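Local coordinates for protein-L-isoaspartate O-methyltransferase beta-aspartate methyltransferase (Plasmodium falciparum, PDB 2PBF) that probably transfers a methyl group from S-adenosyl-L-methionine to L-isoaspartyl residues of damaged proteins, a step in their repair, at residues 40-45 with 91-96; 50-55 with 61-66; 124-129 with 135-140. One frame throughout, in Å; residues are numbered along the deposited sequence.

Contact 1. Residues 40-45 with 91-96; sequences GKYIKE and SGYLTV. With SAH (S-adenosyl-L-homocysteine), chain C.
Ser91 OG takes part in two polar bonds, while the CB of this residue packs against the backbone of Tyr42. Ser91 OG donates to SAH OXT at 2.8 Å and accepts from Tyr93 N at 3.1 Å, which makes an ST turn at the start of helix 93-101. With chi1 at 71°, OG lies between the backbone N and the carbonyl carbon and reaches both partners. Ser91 N donates to the same SAH OXT at 2.9 Å, so one carboxylate oxygen takes two bonds from one residue. The segment belongs to the glycine-rich loop that follows strand 83-87 in Rossmann-like methyltransferases. Gly92 is the N-cap of the helix.

Tyr42 covers this loop from the other side of the contact. Ser91 O lies at the edge of its ring, in plane, 3.3 Å from Tyr42 CD1. That oxygen also accepts a hydrogen bond from Asn128. Tyr93 turns its edge to the face of Tyr42 in a T-shaped stack, with planes at 90° and centroids 5.6 Å apart. The leading atom is Tyr93 CD1, 3.9 Å from Tyr42 CG. At the far end of the ring, Tyr42 OH sits against both methyls of Val96, with CG2 at 3.2 Å. The hydroxyl is hydrogen-bonded to Asp132, and Tyr93 OH to Val37 O.

Tyr42 and Tyr93 pack against the loop that carries the Ser91 donors. These two donors, set just before a helix start, would probably stabilise the negative charge of the cofactor's carboxylate.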
loop_
_atom_site.group_PDB
_atom_site.type_symbol
_atom_site.label_atom_id
_atom_site.label_comp_id
_atom_site.label_asym_id
_atom_site.label_seq_id
_atom_site.Cartn_x
_atom_site.Cartn_y
_atom_site.Cartn_z
ATOM N N GLY A 40 -11.959 9.808 4.420
ATOM C CA GLY A 40 -12.580 11.000 3.812
ATOM C C GLY A 40 -11.631 12.083 3.326
ATOM O O GLY A 40 -12.005 12.953 2.528
ATOM N N LYS A 41 -10.387 12.033 3.786
ATOM C CA LYS A 41 -9.351 12.942 3.279
ATOM C C LYS A 41 -8.696 12.377 2.004
ATOM O O LYS A 41 -7.882 13.045 1.360
ATOM C CB LYS A 41 -8.303 13.219 4.371
ATOM C CG LYS A 41 -8.899 13.729 5.670
ATOM C CD LYS A 41 -8.943 15.247 5.700
ATOM C CE LYS A 41 -8.984 15.766 7.133
ATOM N NZ LYS A 41 -8.439 17.160 7.255
ATOM N N TYR A 42 -9.077 11.148 1.652
ATOM C CA TYR A 42 -8.481 10.397 0.536
ATOM C C TYR A 42 -9.449 10.060 -0.604
ATOM O O TYR A 42 -9.035 9.737 -1.735
ATOM C CB TYR A 42 -7.733 9.158 1.065
ATOM C CG TYR A 42 -6.513 9.625 1.803
ATOM C CD1 TYR A 42 -5.283 9.754 1.149
ATOM C CD2 TYR A 42 -6.603 10.031 3.128
ATOM C CE1 TYR A 42 -4.158 10.248 1.826
ATOM C CE2 TYR A 42 -5.505 10.532 3.806
ATOM C CZ TYR A 42 -4.291 10.632 3.156
ATOM O OH TYR A 42 -3.218 11.110 3.853
ATOM N N ILE A 43 -10.728 10.150 -0.290
ATOM C CA ILE A 43 -11.796 10.035 -1.271
ATOM C C ILE A 43 -12.996 10.866 -0.819
ATOM O O ILE A 43 -13.367 10.841 0.352
ATOM C CB ILE A 43 -12.209 8.561 -1.544
ATOM C CG1 ILE A 43 -13.121 8.480 -2.783
ATOM C CG2 ILE A 43 -12.861 7.925 -0.335
ATOM C CD1 ILE A 43 -12.386 8.345 -4.074
ATOM N N LYS A 44 -13.581 11.604 -1.755
ATOM C CA LYS A 44 -14.747 12.448 -1.464
ATOM C C LYS A 44 -16.090 11.687 -1.433
ATOM O O LYS A 44 -16.876 11.873 -0.505
ATOM C CB LYS A 44 -14.816 13.614 -2.464
ATOM C CG LYS A 44 -14.455 14.989 -1.880
ATOM C CD LYS A 44 -12.943 15.144 -1.698
ATOM C CE LYS A 44 -12.557 16.568 -1.304
ATOM N NZ LYS A 44 -11.547 17.102 -2.266
ATOM N N GLU A 45 -16.354 10.844 -2.435
ATOM C CA GLU A 45 -17.642 10.162 -2.509
ATOM C C GLU A 45 -17.712 8.993 -1.531
ATOM O O GLU A 45 -16.745 8.231 -1.390
ATOM C CB GLU A 45 -17.985 9.680 -3.923
ATOM C CG GLU A 45 -19.501 9.401 -4.073
ATOM C CD GLU A 45 -19.877 8.322 -5.105
ATOM O OE1 GLU A 45 -21.112 8.104 -5.297
ATOM O OE2 GLU A 45 -18.965 7.710 -5.724
ATOM N N SER A 91 -4.771 6.537 -4.430
ATOM C CA SER A 91 -5.184 7.639 -3.564
ATOM C C SER A 91 -4.101 8.060 -2.549
ATOM O O SER A 91 -4.222 9.121 -1.919
ATOM C CB SER A 91 -6.443 7.245 -2.787
ATOM O OG SER A 91 -6.095 6.277 -1.818
ATOM N N GLY A 92 -3.065 7.227 -2.397
ATOM C CA GLY A 92 -2.009 7.394 -1.365
ATOM C C GLY A 92 -2.468 6.960 0.028
ATOM O O GLY A 92 -1.744 7.127 1.006
ATOM N N TYR A 93 -3.664 6.391 0.119
ATOM C CA TYR A 93 -4.239 6.022 1.431
ATOM C C TYR A 93 -3.290 5.099 2.201
ATOM O O TYR A 93 -2.873 5.375 3.354
ATOM C CB TYR A 93 -5.665 5.383 1.321
ATOM C CG TYR A 93 -6.179 5.115 2.726
ATOM C CD1 TYR A 93 -6.808 6.141 3.455
ATOM C CD2 TYR A 93 -5.921 3.894 3.376
ATOM C CE1 TYR A 93 -7.221 5.942 4.769
ATOM C CE2 TYR A 93 -6.337 3.684 4.687
ATOM C CZ TYR A 93 -6.988 4.719 5.379
ATOM O OH TYR A 93 -7.387 4.554 6.693
ATOM N N LEU A 94 -2.908 4.019 1.540
ATOM C CA LEU A 94 -2.082 3.009 2.181
ATOM C C LEU A 94 -0.640 3.477 2.403
ATOM O O LEU A 94 -0.001 3.069 3.380
ATOM C CB LEU A 94 -2.145 1.665 1.437
ATOM C CG LEU A 94 -1.844 0.464 2.354
ATOM C CD1 LEU A 94 -2.973 0.147 3.357
ATOM C CD2 LEU A 94 -1.635 -0.684 1.496
ATOM N N THR A 95 -0.147 4.335 1.508
ATOM C CA THR A 95 1.186 4.909 1.652
ATOM C C THR A 95 1.332 5.737 2.927
ATOM O O THR A 95 2.310 5.592 3.651
ATOM C CB THR A 95 1.588 5.783 0.417
ATOM O OG1 THR A 95 0.934 5.287 -0.746
ATOM C CG2 THR A 95 3.073 5.705 0.201
ATOM N N VAL A 96 0.354 6.592 3.188
ATOM C CA VAL A 96 0.263 7.347 4.443
ATOM C C VAL A 96 0.136 6.417 5.665
ATOM O O VAL A 96 0.785 6.639 6.689
ATOM C CB VAL A 96 -0.881 8.387 4.362
ATOM C CG1 VAL A 96 -1.032 9.160 5.669
ATOM C CG2 VAL A 96 -0.605 9.351 3.217
HETATM N N SAH C . -3.568 1.383 -2.811
HETATM C CA SAH C . -4.400 2.110 -3.803
HETATM C CB SAH C . -4.847 1.147 -4.873
HETATM C CG SAH C . -5.274 1.942 -6.100
HETATM S SD SAH C . -5.807 0.864 -7.432
HETATM C C SAH C . -5.601 2.830 -3.181
HETATM O O SAH C . -6.293 2.230 -2.355
HETATM O OXT SAH C . -5.887 4.014 -3.493
HETATM C "C5'" SAH C . -4.157 0.375 -7.994
HETATM C "C4'" SAH C . -3.273 1.497 -8.541
HETATM O "O4'" SAH C . -2.203 0.884 -9.202
HETATM C "C3'" SAH C . -3.903 2.446 -9.551
HETATM O "O3'" SAH C . -3.827 3.771 -9.049
HETATM C "C2'" SAH C . -3.082 2.262 -10.818
HETATM O "O2'" SAH C . -2.902 3.470 -11.523
HETATM C "C1'" SAH C . -1.778 1.735 -10.254
HETATM N N9 SAH C . -0.962 0.912 -11.174
HETATM C C8 SAH C . -1.430 0.007 -12.082
HETATM N N7 SAH C . -0.366 -0.572 -12.684
HETATM C C5 SAH C . 0.776 -0.036 -12.198
HETATM C C6 SAH C . 2.129 -0.245 -12.491
HETATM N N6 SAH C . 2.537 -1.113 -13.407
HETATM N N1 SAH C . 3.082 0.447 -11.788
HETATM C C2 SAH C . 2.699 1.364 -10.828
HETATM N N3 SAH C . 1.366 1.562 -10.572
HETATM C C4 SAH C . 0.410 0.881 -11.240
#

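Contact 2. Residues 50-55 with 61-66; sequences DTPVYI and ISAPHM. With SAH (S-adenosyl-L-homocysteine), chain C.
Ile61 pairs with Val53 in a small antiparallel beta hairpin, strands 53-56 and 59-61, that leads straight into helix 64-74. They form a hydrogen-bonded pair. Ile61 N donates to Val53 O at 3.0 Å. Val53 N returns a bond to Ile61 O at 3.1 Å, in the carbonyl plane. Their side chains lie on the same face of the hairpin, with Ile61 CG2 3.8 Å from Val53 CB. Ile55 lays its CD1 alongside the Ile61 backbone.

Ser62 turns away from segment 50-55 and serves the cofactor. Ser62 N donates to SAH O at 3.0 Å, in a nearly straight bond. Ala63, the N-cap residue, comes close to the loop before strand 53-56. Ala63 CA makes a CH contact with Thr51 O at 3.5 Å, and the Ala63 methyl packs against the ring of Pro52.

Pro64 begins the helix and sets its CD 3.3 Å from Asp50 OD1. His65 then grips the Asp50 carboxylate twice, on the syn side of both oxygens. With chi1 at 63°, CG lies between the backbone N and the carbonyl carbon, and both donors meet the one acid. The carboxylate and ring planes stand 85° apart. Arg22 forms a salt bridge with Asp50 OD2, so the acid joins the helix start to a positive charge as well. His65 N reaches Asp50 OD1 at 3.0 Å, while His65 ND1 meets Asp50 OD2 at 2.8 Å and 172°, almost exactly in the ring plane.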
loop_
_atom_site.group_PDB
_atom_site.type_symbol
_atom_site.label_atom_id
_atom_site.label_comp_id
_atom_site.label_asym_id
_atom_site.label_seq_id
_atom_site.Cartn_x
_atom_site.Cartn_y
_atom_site.Cartn_z
ATOM N N ASP A 50 -17.850 0.487 3.112
ATOM C CA ASP A 50 -16.883 -0.565 2.857
ATOM C C ASP A 50 -17.017 -1.162 1.453
ATOM O O ASP A 50 -17.572 -2.239 1.264
ATOM C CB ASP A 50 -16.938 -1.645 3.914
ATOM C CG ASP A 50 -15.825 -2.662 3.740
ATOM O OD1 ASP A 50 -14.685 -2.249 3.425
ATOM O OD2 ASP A 50 -16.091 -3.867 3.903
ATOM N N THR A 51 -16.455 -0.443 0.489
ATOM C CA THR A 51 -16.537 -0.764 -0.922
ATOM C C THR A 51 -15.440 0.057 -1.607
ATOM O O THR A 51 -15.008 1.066 -1.035
ATOM C CB THR A 51 -17.928 -0.382 -1.501
ATOM O OG1 THR A 51 -18.013 -0.843 -2.854
ATOM C CG2 THR A 51 -18.147 1.115 -1.488
ATOM N N PRO A 52 -14.960 -0.375 -2.800
ATOM C CA PRO A 52 -14.050 0.488 -3.545
ATOM C C PRO A 52 -14.812 1.676 -4.100
ATOM O O PRO A 52 -16.012 1.567 -4.341
ATOM C CB PRO A 52 -13.577 -0.401 -4.717
ATOM C CG PRO A 52 -13.956 -1.761 -4.367
ATOM C CD PRO A 52 -15.188 -1.641 -3.518
ATOM N N VAL A 53 -14.125 2.797 -4.290
ATOM C CA VAL A 53 -14.778 4.021 -4.725
ATOM C C VAL A 53 -13.947 4.613 -5.858
ATOM O O VAL A 53 -12.748 4.878 -5.714
ATOM C CB VAL A 53 -15.008 5.037 -3.547
ATOM C CG1 VAL A 53 -15.746 6.275 -4.019
ATOM C CG2 VAL A 53 -15.776 4.397 -2.378
ATOM N N TYR A 54 -14.597 4.792 -7.004
ATOM C CA TYR A 54 -13.939 5.270 -8.209
ATOM C C TYR A 54 -13.263 6.632 -8.073
ATOM O O TYR A 54 -13.840 7.557 -7.523
ATOM C CB TYR A 54 -14.931 5.329 -9.360
ATOM C CG TYR A 54 -14.255 5.610 -10.678
ATOM C CD1 TYR A 54 -13.452 4.647 -11.291
ATOM C CD2 TYR A 54 -14.409 6.846 -11.299
ATOM C CE1 TYR A 54 -12.817 4.928 -12.515
ATOM C CE2 TYR A 54 -13.802 7.134 -12.502
ATOM C CZ TYR A 54 -12.999 6.175 -13.101
ATOM O OH TYR A 54 -12.418 6.471 -14.297
ATOM N N ILE A 55 -12.040 6.739 -8.594
ATOM C CA ILE A 55 -11.329 8.011 -8.631
ATOM C C ILE A 55 -11.348 8.592 -10.045
ATOM O O ILE A 55 -11.984 9.610 -10.291
ATOM C CB ILE A 55 -9.861 7.898 -8.107
ATOM C CG1 ILE A 55 -9.816 7.127 -6.782
ATOM C CG2 ILE A 55 -9.252 9.288 -7.942
ATOM C CD1 ILE A 55 -8.423 6.610 -6.381
ATOM N N ILE A 61 -10.019 3.744 -5.245
ATOM C CA ILE A 61 -9.404 3.565 -3.942
ATOM C C ILE A 61 -9.989 2.235 -3.457
ATOM O O ILE A 61 -11.181 1.989 -3.614
ATOM C CB ILE A 61 -9.745 4.731 -2.988
ATOM C CG1 ILE A 61 -9.111 4.530 -1.593
ATOM C CG2 ILE A 61 -11.252 4.895 -2.860
ATOM C CD1 ILE A 61 -9.249 5.761 -0.673
ATOM N N SER A 62 -9.161 1.364 -2.902
ATOM C CA SER A 62 -9.643 0.053 -2.456
ATOM C C SER A 62 -10.690 0.131 -1.322
ATOM O O SER A 62 -10.797 1.142 -0.612
ATOM C CB SER A 62 -8.475 -0.850 -2.072
ATOM O OG SER A 62 -7.532 -0.927 -3.136
ATOM N N ALA A 63 -11.489 -0.933 -1.203
ATOM C CA ALA A 63 -12.394 -1.065 -0.087
ATOM C C ALA A 63 -11.574 -1.026 1.196
ATOM O O ALA A 63 -10.458 -1.550 1.241
ATOM C CB ALA A 63 -13.183 -2.335 -0.178
ATOM N N PRO A 64 -12.102 -0.342 2.222
ATOM C CA PRO A 64 -11.444 -0.361 3.511
ATOM C C PRO A 64 -11.007 -1.769 3.998
ATOM O O PRO A 64 -9.949 -1.870 4.592
ATOM C CB PRO A 64 -12.479 0.263 4.443
ATOM C CG PRO A 64 -13.283 1.176 3.571
ATOM C CD PRO A 64 -13.299 0.522 2.214
ATOM N N HIS A 65 -11.766 -2.826 3.708
ATOM C CA HIS A 65 -11.389 -4.166 4.191
ATOM C C HIS A 65 -10.116 -4.642 3.497
ATOM O O HIS A 65 -9.331 -5.379 4.086
ATOM C CB HIS A 65 -12.533 -5.193 4.081
ATOM C CG HIS A 65 -12.973 -5.470 2.681
ATOM N ND1 HIS A 65 -14.227 -5.138 2.222
ATOM C CD2 HIS A 65 -12.308 -5.982 1.621
ATOM C CE1 HIS A 65 -14.325 -5.465 0.947
ATOM N NE2 HIS A 65 -13.173 -5.979 0.560
ATOM N N MET A 66 -9.895 -4.175 2.266
ATOM C CA MET A 66 -8.703 -4.542 1.532
ATOM C C MET A 66 -7.482 -3.825 2.040
ATOM O O MET A 66 -6.423 -4.457 2.121
ATOM C CB MET A 66 -8.843 -4.339 0.022
ATOM C CG MET A 66 -9.519 -5.496 -0.712
ATOM S SD MET A 66 -9.084 -7.202 -0.161
ATOM C CE MET A 66 -7.289 -7.194 -0.223
HETATM N N SAH C . -3.568 1.383 -2.811
HETATM C CA SAH C . -4.400 2.110 -3.803
HETATM C CB SAH C . -4.847 1.147 -4.873
HETATM C CG SAH C . -5.274 1.942 -6.100
HETATM S SD SAH C . -5.807 0.864 -7.432
HETATM C C SAH C . -5.601 2.830 -3.181
HETATM O O SAH C . -6.293 2.230 -2.355
HETATM O OXT SAH C . -5.887 4.014 -3.493
HETATM C "C5'" SAH C . -4.157 0.375 -7.994
HETATM C "C4'" SAH C . -3.273 1.497 -8.541
HETATM O "O4'" SAH C . -2.203 0.884 -9.202
HETATM C "C3'" SAH C . -3.903 2.446 -9.551
HETATM O "O3'" SAH C . -3.827 3.771 -9.049
HETATM C "C2'" SAH C . -3.082 2.262 -10.818
HETATM O "O2'" SAH C . -2.902 3.470 -11.523
HETATM C "C1'" SAH C . -1.778 1.735 -10.254
HETATM N N9 SAH C . -0.962 0.912 -11.174
HETATM C C8 SAH C . -1.430 0.007 -12.082
HETATM N N7 SAH C . -0.366 -0.572 -12.684
HETATM C C5 SAH C . 0.776 -0.036 -12.198
HETATM C C6 SAH C . 2.129 -0.245 -12.491
HETATM N N6 SAH C . 2.537 -1.113 -13.407
HETATM N N1 SAH C . 3.082 0.447 -11.788
HETATM C C2 SAH C . 2.699 1.364 -10.828
HETATM N N3 SAH C . 1.366 1.562 -10.572
HETATM C C4 SAH C . 0.410 0.881 -11.240
#

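Contact 3. Residues 124-129 with 135-140; sequences FSLENI and ELLKID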
loop_
_atom_site.group_PDB
_atom_site.type_symbol
_atom_site.label_atom_id
_atom_site.label_comp_id
_atom_site.label_asym_id
_atom_site.label_seq_id
_atom_site.Cartn_x
_atom_site.Cartn_y
_atom_site.Cartn_z
ATOM N N PHE A 124 -3.411 13.454 -7.548
ATOM C CA PHE A 124 -4.565 13.236 -6.666
ATOM C C PHE A 124 -4.109 12.887 -5.250
ATOM O O PHE A 124 -4.606 13.454 -4.258
ATOM C CB PHE A 124 -5.479 12.123 -7.244
ATOM C CG PHE A 124 -6.623 11.724 -6.338
ATOM C CD1 PHE A 124 -7.722 12.560 -6.167
ATOM C CD2 PHE A 124 -6.610 10.498 -5.677
ATOM C CE1 PHE A 124 -8.789 12.183 -5.338
ATOM C CE2 PHE A 124 -7.666 10.116 -4.843
ATOM C CZ PHE A 124 -8.756 10.961 -4.675
ATOM N N SER A 125 -3.182 11.933 -5.161
ATOM C CA SER A 125 -2.652 11.494 -3.858
ATOM C C SER A 125 -1.898 12.631 -3.162
ATOM O O SER A 125 -2.056 12.820 -1.966
ATOM C CB SER A 125 -1.751 10.265 -4.006
ATOM O OG SER A 125 -0.545 10.555 -4.684
ATOM N N LEU A 126 -1.121 13.408 -3.933
ATOM C CA LEU A 126 -0.331 14.505 -3.338
ATOM C C LEU A 126 -1.233 15.608 -2.779
ATOM O O LEU A 126 -0.907 16.229 -1.767
ATOM C CB LEU A 126 0.731 15.057 -4.311
ATOM C CG LEU A 126 1.778 14.094 -4.893
ATOM C CD1 LEU A 126 2.496 14.707 -6.067
ATOM C CD2 LEU A 126 2.782 13.631 -3.866
ATOM N N GLU A 127 -2.396 15.797 -3.402
ATOM C CA GLU A 127 -3.383 16.764 -2.919
ATOM C C GLU A 127 -4.073 16.288 -1.638
ATOM O O GLU A 127 -4.347 17.068 -0.756
ATOM C CB GLU A 127 -4.427 17.051 -4.005
ATOM C CG GLU A 127 -4.192 18.347 -4.752
ATOM C CD GLU A 127 -4.435 19.588 -3.878
ATOM O OE1 GLU A 127 -3.451 20.161 -3.358
ATOM O OE2 GLU A 127 -5.614 19.982 -3.701
ATOM N N ASN A 128 -4.367 14.991 -1.585
ATOM C CA ASN A 128 -4.940 14.328 -0.426
ATOM C C ASN A 128 -4.023 14.485 0.760
ATOM O O ASN A 128 -4.474 14.761 1.863
ATOM C CB ASN A 128 -5.112 12.830 -0.729
ATOM C CG ASN A 128 -6.238 12.534 -1.713
ATOM O OD1 ASN A 128 -7.067 13.391 -2.044
ATOM N ND2 ASN A 128 -6.278 11.302 -2.174
ATOM N N ILE A 129 -2.724 14.303 0.532
ATOM C CA ILE A 129 -1.746 14.328 1.622
ATOM C C ILE A 129 -1.519 15.745 2.130
ATOM O O ILE A 129 -1.432 15.963 3.343
ATOM C CB ILE A 129 -0.420 13.614 1.246
ATOM C CG1 ILE A 129 -0.704 12.139 0.897
ATOM C CG2 ILE A 129 0.576 13.735 2.416
ATOM C CD1 ILE A 129 0.288 11.479 -0.040
ATOM N N GLU A 135 2.873 17.804 6.410
ATOM C CA GLU A 135 4.219 17.591 6.929
ATOM C C GLU A 135 4.967 16.472 6.184
ATOM O O GLU A 135 6.187 16.515 6.066
ATOM C CB GLU A 135 4.170 17.330 8.439
ATOM C CG GLU A 135 3.362 16.098 8.877
ATOM C CD GLU A 135 1.896 16.386 9.218
ATOM O OE1 GLU A 135 1.319 17.337 8.665
ATOM O OE2 GLU A 135 1.328 15.643 10.051
ATOM N N LEU A 136 4.210 15.496 5.667
ATOM C CA LEU A 136 4.745 14.399 4.866
ATOM C C LEU A 136 5.417 14.809 3.551
ATOM O O LEU A 136 6.254 14.092 3.054
ATOM C CB LEU A 136 3.645 13.351 4.601
ATOM C CG LEU A 136 3.167 12.496 5.794
ATOM C CD1 LEU A 136 2.176 11.413 5.359
ATOM C CD2 LEU A 136 4.345 11.864 6.510
ATOM N N LEU A 137 5.069 15.952 2.971
ATOM C CA LEU A 137 5.719 16.293 1.701
ATOM C C LEU A 137 6.807 17.339 1.887
ATOM O O LEU A 137 7.253 17.972 0.927
ATOM C CB LEU A 137 4.726 16.657 0.585
ATOM C CG LEU A 137 3.337 16.023 0.658
ATOM C CD1 LEU A 137 2.382 17.074 1.180
ATOM C CD2 LEU A 137 2.869 15.527 -0.679
ATOM N N LYS A 138 7.245 17.476 3.135
ATOM C CA LYS A 138 8.391 18.309 3.485
ATOM C C LYS A 138 9.626 17.451 3.820
ATOM O O LYS A 138 10.711 17.975 4.022
ATOM C CB LYS A 138 8.045 19.223 4.668
ATOM C CG LYS A 138 6.940 20.276 4.396
ATOM C CD LYS A 138 7.221 21.115 3.126
ATOM C CE LYS A 138 6.090 22.109 2.839
ATOM N NZ LYS A 138 6.184 23.378 3.646
ATOM N N ILE A 139 9.468 16.129 3.871
ATOM C CA ILE A 139 10.546 15.288 4.350
ATOM C C ILE A 139 11.241 14.481 3.260
ATOM O O ILE A 139 10.702 14.294 2.175
ATOM C CB ILE A 139 10.091 14.421 5.527
ATOM C CG1 ILE A 139 9.058 13.369 5.051
ATOM C CG2 ILE A 139 9.576 15.345 6.644
ATOM C CD1 ILE A 139 8.416 12.566 6.137
ATOM N N ASP A 140 12.441 14.005 3.566
ATOM C CA ASP A 140 13.255 13.291 2.591
ATOM C C ASP A 140 12.867 11.828 2.495
ATOM O O ASP A 140 13.158 11.177 1.489
ATOM C CB ASP A 140 14.738 13.339 2.980
ATOM C CG ASP A 140 15.416 14.663 2.615
ATOM O OD1 ASP A 140 14.967 15.337 1.656
ATOM O OD2 ASP A 140 16.417 15.009 3.299
#
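The backbones stay well apart here, with Ile129 CA and Leu136 CA 7.3 Å from each other as the chain leaves helix 119-132 and turns back in a short 3-10 segment. The turn is part of a beta-alpha-beta crossover: the helix links strand 111-116 to its parallel neighbour 142-146. The contact between the two segments is made by apolar side chains.

Ile129 points at the turn. Its CG2 branch, rather than the longer CG1 arm, does the touching, because chi1 of -60° puts CG2 anti to the backbone N. This methyl, Ile129 CG2, meets Leu136 CB at 3.8 Å, and the two side chains cross at about a right angle. Ile129 CG2 also reaches Leu137 CD1 at 4.0 Å. Ile129 and Leu136 both continue onto Val96 of helix 93-101. They thereby join the turn to the neighbouring helix.

Leu137 spreads its two methyls over the helix. CD1 goes to Ile129, and CD2 goes one turn back to Leu126. Leu126 also packs on Ile144 of strand 142-146. Leu126 and Leu137 meet methyl to methyl, CD2 on CD2, at 3.7 Å.

Contact 2 is nested along the chain inside the loop closed by contact 1, and contact 3 follows both. The centres of contacts 1 and 2 lie about 10 Å apart, those of contacts 1 and 3 about 12 Å, and those of contacts 2 and 3 about 21 Å. Contacts 1 and 2 meet the carboxylate end of SAH: each binds one of its oxygens, and Ile61 packs on Ser91 between them. Helix 119-132 carries part of contact 3 and packs against the other two, through Asn128 and Phe124. Contact 3 lies behind, the Ile129 side chain about 10 Å from SAH. The three thus join hairpin, glycine-rich loop and crossover helix of the Rossmann-like domain.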